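Local coordinates for putative phosphatase (Clostridium difficile, PDB 3SD7), which probably hydrolyses phosphate esters as a haloacid dehalogenase-like phosphatase, although its natural substrate is not established, at residues L67-G72 / K80-F85; T48-Y53 / E95-Y100. All blocks are in the same frame, centred on the assembly; numbering follows the deposited sequence.

Interaction 1: L67-G72 / K80-F85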
loop_
_atom_site.group_PDB
_atom_site.type_symbol
_atom_site.label_atom_id
_atom_site.label_comp_id
_atom_site.label_asym_id
_atom_site.label_seq_id
_atom_site.Cartn_x
_atom_site.Cartn_y
_atom_site.Cartn_z
ATOM N N LEU A 67 13.950 6.408 -11.586
ATOM C CA LEU A 67 13.693 6.440 -10.133
ATOM C C LEU A 67 12.613 5.451 -9.720
ATOM O O LEU A 67 12.367 5.257 -8.529
ATOM C CB LEU A 67 13.288 7.854 -9.710
ATOM C CG LEU A 67 14.296 8.942 -10.099
ATOM C CD1 LEU A 67 13.762 10.317 -9.697
ATOM C CD2 LEU A 67 15.663 8.688 -9.468
ATOM N N ASP A 68 11.969 4.819 -10.697
ATOM C CA ASP A 68 10.931 3.839 -10.406
ATOM C C ASP A 68 11.441 2.718 -9.489
ATOM O O ASP A 68 10.705 2.207 -8.652
ATOM C CB ASP A 68 10.398 3.209 -11.692
ATOM C CG ASP A 68 9.559 4.180 -12.553
ATOM O OD1 ASP A 68 9.187 5.276 -12.094
ATOM O OD2 ASP A 68 9.253 3.804 -13.704
ATOM N N GLN A 69 12.701 2.342 -9.667
ATOM C CA GLN A 69 13.310 1.275 -8.869
ATOM C C GLN A 69 13.472 1.616 -7.393
ATOM O O GLN A 69 13.823 0.749 -6.589
ATOM C CB GLN A 69 14.669 0.880 -9.447
ATOM C CG GLN A 69 15.714 1.946 -9.393
ATOM C CD GLN A 69 16.999 1.542 -10.082
ATOM O OE1 GLN A 69 17.297 0.355 -10.226
ATOM N NE2 GLN A 69 17.774 2.532 -10.506
ATOM N N PHE A 70 13.203 2.871 -7.026
ATOM C CA PHE A 70 13.332 3.298 -5.635
ATOM C C PHE A 70 11.977 3.335 -4.903
ATOM O O PHE A 70 11.889 3.778 -3.751
ATOM C CB PHE A 70 14.071 4.633 -5.545
ATOM C CG PHE A 70 15.408 4.640 -6.261
ATOM C CD1 PHE A 70 16.364 3.662 -5.986
ATOM C CD2 PHE A 70 15.712 5.620 -7.192
ATOM C CE1 PHE A 70 17.588 3.653 -6.626
ATOM C CE2 PHE A 70 16.946 5.625 -7.848
ATOM C CZ PHE A 70 17.886 4.633 -7.559
ATOM N N ILE A 71 10.943 2.866 -5.588
ATOM C CA ILE A 71 9.636 2.663 -4.990
ATOM C C ILE A 71 9.696 1.315 -4.276
ATOM O O ILE A 71 9.784 0.249 -4.919
ATOM C CB ILE A 71 8.525 2.641 -6.022
ATOM C CG1 ILE A 71 8.465 3.966 -6.787
ATOM C CG2 ILE A 71 7.185 2.412 -5.350
ATOM C CD1 ILE A 71 7.591 3.879 -8.033
ATOM N N GLY A 72 9.678 1.344 -2.951
ATOM C CA GLY A 72 9.775 0.103 -2.179
ATOM C C GLY A 72 10.816 0.142 -1.087
ATOM O O GLY A 72 10.471 0.048 0.099
ATOM N N LYS A 80 21.936 6.182 0.396
ATOM C CA LYS A 80 23.205 5.658 0.918
ATOM C C LYS A 80 23.815 4.576 0.004
ATOM O O LYS A 80 24.981 4.680 -0.373
ATOM C CB LYS A 80 22.993 5.154 2.363
ATOM C CG LYS A 80 24.227 4.910 3.211
ATOM C CD LYS A 80 24.914 3.588 2.903
ATOM C CE LYS A 80 26.026 3.309 3.903
ATOM N NZ LYS A 80 26.703 2.017 3.609
ATOM N N GLU A 81 23.037 3.565 -0.384
ATOM C CA GLU A 81 23.582 2.486 -1.220
ATOM C C GLU A 81 23.687 2.809 -2.716
ATOM O O GLU A 81 24.608 2.334 -3.384
ATOM C CB GLU A 81 22.808 1.173 -1.037
ATOM C CG GLU A 81 22.722 0.669 0.402
ATOM C CD GLU A 81 22.350 -0.826 0.496
ATOM O OE1 GLU A 81 21.378 -1.145 1.203
ATOM O OE2 GLU A 81 23.024 -1.682 -0.139
ATOM N N TYR A 82 22.751 3.588 -3.254
ATOM C CA TYR A 82 22.776 3.907 -4.679
ATOM C C TYR A 82 23.526 5.200 -4.947
ATOM O O TYR A 82 24.426 5.233 -5.781
ATOM C CB TYR A 82 21.363 4.013 -5.248
ATOM C CG TYR A 82 21.327 4.036 -6.758
ATOM C CD1 TYR A 82 21.097 2.866 -7.483
ATOM C CD2 TYR A 82 21.548 5.212 -7.463
ATOM C CE1 TYR A 82 21.074 2.870 -8.871
ATOM C CE2 TYR A 82 21.537 5.232 -8.854
ATOM C CZ TYR A 82 21.302 4.054 -9.554
ATOM O OH TYR A 82 21.275 4.078 -10.924
ATOM N N TYR A 83 23.153 6.267 -4.247
ATOM C CA TYR A 83 23.796 7.572 -4.462
ATOM C C TYR A 83 25.026 7.820 -3.579
ATOM O O TYR A 83 25.728 8.812 -3.760
ATOM C CB TYR A 83 22.761 8.702 -4.367
ATOM C CG TYR A 83 21.738 8.605 -5.477
ATOM C CD1 TYR A 83 22.039 9.042 -6.765
ATOM C CD2 TYR A 83 20.479 8.037 -5.252
ATOM C CE1 TYR A 83 21.114 8.940 -7.795
ATOM C CE2 TYR A 83 19.553 7.934 -6.271
ATOM C CZ TYR A 83 19.868 8.377 -7.539
ATOM O OH TYR A 83 18.939 8.255 -8.554
ATOM N N LYS A 84 25.283 6.909 -2.640
ATOM C CA LYS A 84 26.471 6.972 -1.771
ATOM C C LYS A 84 26.639 8.290 -1.010
ATOM O O LYS A 84 27.749 8.813 -0.860
ATOM C CB LYS A 84 27.709 6.605 -2.585
ATOM C CG LYS A 84 27.558 5.221 -3.170
ATOM C CD LYS A 84 28.627 4.872 -4.159
ATOM C CE LYS A 84 28.283 3.545 -4.822
ATOM N NZ LYS A 84 26.955 3.600 -5.502
ATOM N N PHE A 85 25.516 8.802 -0.523
ATOM C CA PHE A 85 25.479 10.008 0.294
ATOM C C PHE A 85 25.880 9.626 1.712
ATOM O O PHE A 85 25.469 8.568 2.214
ATOM C CB PHE A 85 24.054 10.578 0.317
ATOM C CG PHE A 85 23.641 11.296 -0.948
ATOM C CD1 PHE A 85 24.420 11.264 -2.100
ATOM C CD2 PHE A 85 22.408 11.917 -1.011
ATOM C CE1 PHE A 85 24.004 11.915 -3.254
ATOM C CE2 PHE A 85 21.989 12.551 -2.161
ATOM C CZ PHE A 85 22.788 12.549 -3.284
#
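F70 sets the edge of its ring against the face of Y82, a T-shaped pair that, with Y83, makes an aromatic cluster in the helical cap of this haloacid dehalogenase-like fold. The ring centroids of F70 and Y82 lie 4.9 Å apart, with the planes at 75°, and CZ of F70 sits over the middle of the tyrosine ring, 3.6 Å from CG of Y82. Y82 reaches this position because its CG is anti to the backbone N (chi1 -167°), which carries the ring from helix 75-82 toward the 3-10 turn at 68-70. Y83 meets the same phenylalanine obliquely, its CE2 3.8 Å from CE2 of F70, while CD2 of Y82 lies over the Y83 face and so completes the cluster. Phenylalanine suits the middle place, being flat and wholly apolar; tyrosine suits the margin, where a ring can pack and still offer a polar end. OH of Y83 is hydrogen-bonded to E62 and lies 3.4 Å from both CD2 of L67 and CE2 of F70. I51 and T78 also touch F70. CG of Q69 lies over the centre of one F70 face, and the extended chain carries the amide on to Y82, where NE2 also makes a weak hydrogen bond to the carbonyl of N66. The Q69 side chain crosses Y82 at about a right angle, its amide plane turned 63° from the ring, with NE2 of Q69 3.7 Å from CE1 of Y82.

Interaction 2: T48-Y53 / E95-Y100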
loop_
_atom_site.group_PDB
_atom_site.type_symbol
_atom_site.label_atom_id
_atom_site.label_comp_id
_atom_site.label_asym_id
_atom_site.label_seq_id
_atom_site.Cartn_x
_atom_site.Cartn_y
_atom_site.Cartn_z
ATOM N N THR A 48 8.464 9.201 -7.084
ATOM C CA THR A 48 9.586 9.485 -7.983
ATOM C C THR A 48 9.855 10.999 -8.076
ATOM O O THR A 48 11.017 11.443 -8.107
ATOM C CB THR A 48 9.383 8.852 -9.375
ATOM O OG1 THR A 48 8.157 9.316 -9.934
ATOM C CG2 THR A 48 9.343 7.313 -9.271
ATOM N N LYS A 49 8.806 11.804 -8.090
ATOM C CA LYS A 49 9.006 13.259 -8.163
ATOM C C LYS A 49 9.630 13.819 -6.882
ATOM O O LYS A 49 10.418 14.784 -6.941
ATOM C CB LYS A 49 7.726 13.980 -8.525
ATOM C CG LYS A 49 7.339 13.782 -9.957
ATOM C CD LYS A 49 6.112 14.564 -10.318
ATOM C CE LYS A 49 5.846 14.481 -11.811
ATOM N NZ LYS A 49 4.670 15.282 -12.202
ATOM N N SER A 50 9.296 13.216 -5.744
ATOM C CA SER A 50 9.866 13.620 -4.459
ATOM C C SER A 50 11.347 13.296 -4.431
ATOM O O SER A 50 12.149 14.120 -3.998
ATOM C CB SER A 50 9.152 12.951 -3.287
ATOM O OG SER A 50 7.783 13.310 -3.238
ATOM N N ILE A 51 11.719 12.095 -4.894
ATOM C CA ILE A 51 13.131 11.730 -4.982
ATOM C C ILE A 51 13.869 12.656 -5.948
ATOM O O ILE A 51 14.965 13.141 -5.643
ATOM C CB ILE A 51 13.324 10.242 -5.410
ATOM C CG1 ILE A 51 12.726 9.327 -4.352
ATOM C CG2 ILE A 51 14.809 9.939 -5.605
ATOM C CD1 ILE A 51 12.749 7.826 -4.697
ATOM N N GLN A 52 13.277 12.903 -7.115
ATOM C CA GLN A 52 13.870 13.777 -8.125
ATOM C C GLN A 52 14.151 15.167 -7.552
ATOM O O GLN A 52 15.231 15.746 -7.761
ATOM C CB GLN A 52 12.934 13.903 -9.333
ATOM C CG GLN A 52 13.529 14.650 -10.546
ATOM C CD GLN A 52 12.522 14.816 -11.672
ATOM O OE1 GLN A 52 11.427 15.325 -11.461
ATOM N NE2 GLN A 52 12.893 14.395 -12.867
ATOM N N TYR A 53 13.168 15.699 -6.836
ATOM C CA TYR A 53 13.292 17.004 -6.200
ATOM C C TYR A 53 14.442 17.018 -5.191
ATOM O O TYR A 53 15.205 17.999 -5.118
ATOM C CB TYR A 53 11.968 17.372 -5.510
ATOM C CG TYR A 53 12.020 18.635 -4.683
ATOM C CD1 TYR A 53 11.916 19.888 -5.282
ATOM C CD2 TYR A 53 12.148 18.578 -3.294
ATOM C CE1 TYR A 53 11.950 21.048 -4.527
ATOM C CE2 TYR A 53 12.178 19.744 -2.524
ATOM C CZ TYR A 53 12.081 20.969 -3.150
ATOM O OH TYR A 53 12.114 22.125 -2.401
ATOM N N GLU A 95 14.952 14.789 4.089
ATOM C CA GLU A 95 14.174 15.966 4.452
ATOM C C GLU A 95 13.601 16.639 3.204
ATOM O O GLU A 95 12.435 17.057 3.202
ATOM C CB GLU A 95 15.022 16.963 5.272
ATOM C CG GLU A 95 14.220 18.098 5.960
ATOM C CD GLU A 95 13.816 19.262 5.037
ATOM O OE1 GLU A 95 14.340 19.359 3.903
ATOM O OE2 GLU A 95 12.989 20.103 5.466
ATOM N N LYS A 96 14.411 16.744 2.149
ATOM C CA LYS A 96 13.958 17.375 0.904
ATOM C C LYS A 96 12.852 16.547 0.252
ATOM O O LYS A 96 11.877 17.100 -0.272
ATOM C CB LYS A 96 15.120 17.598 -0.056
ATOM C CG LYS A 96 16.152 18.592 0.467
ATOM C CD LYS A 96 15.564 19.975 0.596
ATOM C CE LYS A 96 16.522 20.926 1.287
ATOM N NZ LYS A 96 15.929 22.274 1.422
ATOM N N TYR A 97 13.015 15.224 0.279
ATOM C CA TYR A 97 11.988 14.318 -0.224
ATOM C C TYR A 97 10.659 14.588 0.500
ATOM O O TYR A 97 9.617 14.784 -0.131
ATOM C CB TYR A 97 12.410 12.865 0.007
ATOM C CG TYR A 97 11.304 11.865 -0.270
ATOM C CD1 TYR A 97 11.276 11.144 -1.447
ATOM C CD2 TYR A 97 10.271 11.661 0.650
ATOM C CE1 TYR A 97 10.266 10.224 -1.707
ATOM C CE2 TYR A 97 9.239 10.737 0.389
ATOM C CZ TYR A 97 9.251 10.037 -0.790
ATOM O OH TYR A 97 8.258 9.121 -1.075
ATOM N N ARG A 98 10.713 14.595 1.830
ATOM C CA ARG A 98 9.522 14.798 2.654
ATOM C C ARG A 98 8.856 16.139 2.393
ATOM O O ARG A 98 7.629 16.232 2.360
ATOM C CB ARG A 98 9.870 14.658 4.131
ATOM C CG ARG A 98 10.281 13.241 4.498
ATOM C CD ARG A 98 10.559 13.121 5.981
ATOM N NE ARG A 98 10.825 11.740 6.388
ATOM C CZ ARG A 98 11.031 11.354 7.648
ATOM N NH1 ARG A 98 11.002 12.241 8.641
ATOM N NH2 ARG A 98 11.261 10.073 7.920
ATOM N N GLU A 99 9.675 17.168 2.198
ATOM C CA GLU A 99 9.184 18.498 1.898
ATOM C C GLU A 99 8.332 18.465 0.628
ATOM O O GLU A 99 7.197 18.949 0.626
ATOM C CB GLU A 99 10.362 19.473 1.749
ATOM C CG GLU A 99 9.966 20.886 1.388
ATOM C CD GLU A 99 11.141 21.848 1.378
ATOM O OE1 GLU A 99 12.304 21.397 1.475
ATOM O OE2 GLU A 99 10.894 23.067 1.277
ATOM N N TYR A 100 8.869 17.883 -0.444
ATOM C CA TYR A 100 8.124 17.813 -1.698
ATOM C C TYR A 100 6.918 16.877 -1.562
ATOM O O TYR A 100 5.857 17.132 -2.126
ATOM C CB TYR A 100 9.009 17.338 -2.870
ATOM C CG TYR A 100 8.243 17.280 -4.184
ATOM C CD1 TYR A 100 8.305 18.321 -5.105
ATOM C CD2 TYR A 100 7.410 16.198 -4.477
ATOM C CE1 TYR A 100 7.578 18.269 -6.292
ATOM C CE2 TYR A 100 6.689 16.139 -5.651
ATOM C CZ TYR A 100 6.771 17.174 -6.553
ATOM O OH TYR A 100 6.034 17.091 -7.708
#
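Two helices of the cap domain, 44-57 and 87-105, pack here in a largely antiparallel crossing, their local axes 7.8 Å apart at 132°. The approach is close because S50 stands at the crossing: so small a side chain lets its CA come within 4.8 Å of the CA of Y97. CB of S50 makes a CH-pi contact over the Y97 face, 3.6 Å from the ring centroid and displaced toward the rim, and CG1 of I51 adds an apolar contact 3.7 Å from CD1 of Y97. The serine hydroxyl lies at the edge of the Y100 ring and is satisfied by a hydrogen bond to the carbonyl of G46 in its own helix. Y100, with CG anti to its backbone N (chi1 -179°), extends across helix 44-57, where the aliphatic part of K49 packs against its phenol end; the charged end of K49 pairs with E45, and the Y100 hydroxyl bonds to E108. Tyrosine thus serves as a long flat ring that packs along its length and ends in a hydroxyl. Y53 meets Y100 obliquely, ring planes 38° apart, and O of K96 lies in the plane of the Y53 ring, at its edge, 3.4 Å from CD2 of Y53.

Overall arrangement
Following the chain from the N terminus, helix 44-57 comes first and supplies the 48-53 side of interaction 2. The chain then runs through a loop to 67-72 and on through helix 75-82 to 80-85, which packs back on 67-72 and closes the short loop of interaction 1. Helix 87-105 follows, and its 95-100 segment returns to helix 44-57, closing the longer loop of interaction 2 around the whole of interaction 1. The two contacts, with centres about 12 Å apart, meet on helix 44-57: L67 packs against T48 and Q52, and F70 against I51. Together they join three successive helices and their connecting loop into one cap, beside the parallel-sheet core.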